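Local coordinates for protein mevalonate kinase, putative (Leishmania major, PDB 2HFS) that probably catalyses the ATP-dependent phosphorylation of (R)-mevalonate to (R)-5-phosphomevalonate, an early step of isoprenoid and sterol biosynthesis, at residues Asn250-His253 with Asp254-Gln258. Residues are numbered along the deposited sequence; the frame is centred on the assembly and turned at random.
Sequences NANH and DLCRQ
The carbonyl O of His-253 accepts a hydrogen bond from the backbone N of Arg-257 at 2.9 Å, the shortest of the four i-to-i+4 bonds that join 250-253 to 254-258 within helix 242-258. Arg-257 CG also rests 3.4 Å from that same His-253 O, and the i-to-i+4 spacing puts the arginine beside the His-253 ring. With CG anti to the backbone N (chi1 -178°), the buried imidazole sets its CD2-NE2 side against the aliphatic part of the arginine: His-253 NE2 lies 3.7 Å from Arg-257 CG. The arginine chain then bends at chi3 (63°), and its guanidinium plane is turned 42° from the imidazole. Both ring nitrogens are engaged beyond the helix: ND1 accepts from the amide of Leu-283 in strand 280-284, and NE2 bonds to Glu-267 OE2 of helix 264-275. Cys-256 SG sits 3.9 Å from Asn-252 ND2; Leu-255, on another side of the helix, packs on Ile-229 of helix 216-239. Arg-257 NE forms a long, weak ion pair with Glu-267 OE1. Gripped at both nitrogens, the imidazole has its rotation fixed and ties three elements of the C-terminal GHMP kinase region together; with ND1 accepting, it is probably the neutral NE2-H tautomer.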
loop_
_atom_site.group_PDB
_atom_site.type_symbol
_atom_site.label_atom_id
_atom_site.label_comp_id
_atom_site.label_asym_id
_atom_site.label_seq_id
_atom_site.Cartn_x
_atom_site.Cartn_y
_atom_site.Cartn_z
ATOM N N ASN A 250 -2.795 0.570 -18.600
ATOM C CA ASN A 250 -1.736 0.838 -19.589
ATOM C C ASN A 250 -1.689 2.312 -19.969
ATOM O O ASN A 250 -0.616 2.923 -20.085
ATOM C CB ASN A 250 -1.946 -0.028 -20.840
ATOM C CG ASN A 250 -1.622 -1.476 -20.599
ATOM O OD1 ASN A 250 -0.939 -1.803 -19.635
ATOM N ND2 ASN A 250 -2.096 -2.359 -21.487
ATOM N N ALA A 251 -2.878 2.883 -20.149
ATOM C CA ALA A 251 -2.999 4.285 -20.518
ATOM C C ALA A 251 -2.466 5.151 -19.395
ATOM O O ALA A 251 -1.792 6.151 -19.645
ATOM C CB ALA A 251 -4.452 4.633 -20.815
ATOM N N ASN A 252 -2.781 4.761 -18.163
ATOM C CA ASN A 252 -2.289 5.468 -16.989
ATOM C C ASN A 252 -0.778 5.413 -16.894
ATOM O O ASN A 252 -0.147 6.437 -16.646
ATOM C CB ASN A 252 -2.913 4.911 -15.684
ATOM C CG ASN A 252 -2.826 5.901 -14.490
ATOM O OD1 ASN A 252 -3.410 5.635 -13.436
ATOM N ND2 ASN A 252 -2.108 7.022 -14.647
ATOM N N HIS A 253 -0.189 4.236 -17.082
ATOM C CA HIS A 253 1.273 4.130 -17.107
ATOM C C HIS A 253 1.858 5.089 -18.138
ATOM O O HIS A 253 2.818 5.809 -17.877
ATOM C CB HIS A 253 1.724 2.710 -17.452
ATOM C CG HIS A 253 3.207 2.544 -17.435
ATOM N ND1 HIS A 253 3.927 2.414 -16.264
ATOM C CD2 HIS A 253 4.116 2.526 -18.439
ATOM C CE1 HIS A 253 5.209 2.303 -16.547
ATOM N NE2 HIS A 253 5.351 2.352 -17.860
ATOM N N ASP A 254 1.265 5.096 -19.328
ATOM C CA ASP A 254 1.725 5.988 -20.380
ATOM C C ASP A 254 1.799 7.433 -19.881
ATOM O O ASP A 254 2.832 8.081 -20.026
ATOM C CB ASP A 254 0.837 5.866 -21.609
ATOM C CG ASP A 254 1.617 5.969 -22.895
ATOM O OD1 ASP A 254 2.809 5.575 -22.893
ATOM O OD2 ASP A 254 1.113 6.382 -23.960
ATOM N N LEU A 255 0.731 7.913 -19.238
ATOM C CA LEU A 255 0.717 9.272 -18.650
ATOM C C LEU A 255 1.803 9.505 -17.576
ATOM O O LEU A 255 2.364 10.602 -17.467
ATOM C CB LEU A 255 -0.668 9.589 -18.084
ATOM C CG LEU A 255 -1.714 9.857 -19.168
ATOM C CD1 LEU A 255 -3.093 9.897 -18.559
ATOM C CD2 LEU A 255 -1.415 11.154 -19.927
ATOM N N CYS A 256 2.076 8.471 -16.786
ATOM C CA CYS A 256 3.140 8.505 -15.764
ATOM C C CYS A 256 4.503 8.644 -16.388
ATOM O O CYS A 256 5.341 9.365 -15.876
ATOM C CB CYS A 256 3.091 7.250 -14.894
ATOM S SG CYS A 256 1.656 7.287 -13.807
ATOM N N ARG A 257 4.721 7.965 -17.515
ATOM C CA ARG A 257 5.956 8.141 -18.267
ATOM C C ARG A 257 6.111 9.602 -18.708
ATOM O O ARG A 257 7.218 10.121 -18.717
ATOM C CB ARG A 257 5.999 7.252 -19.511
ATOM C CG ARG A 257 5.960 5.752 -19.275
ATOM C CD ARG A 257 6.247 4.983 -20.552
ATOM N NE ARG A 257 7.599 5.255 -21.059
ATOM C CZ ARG A 257 8.067 4.787 -22.214
ATOM N NH1 ARG A 257 7.296 4.024 -22.981
ATOM N NH2 ARG A 257 9.301 5.089 -22.606
ATOM N N GLN A 258 4.996 10.260 -19.037
ATOM C CA GLN A 258 5.014 11.625 -19.577
ATOM C C GLN A 258 5.231 12.696 -18.512
ATOM O O GLN A 258 5.550 13.834 -18.851
ATOM C CB GLN A 258 3.739 11.918 -20.376
ATOM C CG GLN A 258 3.527 10.949 -21.541
ATOM C CD GLN A 258 2.370 11.325 -22.442
ATOM O OE1 GLN A 258 2.299 12.448 -22.948
ATOM N NE2 GLN A 258 1.496 10.369 -22.696
#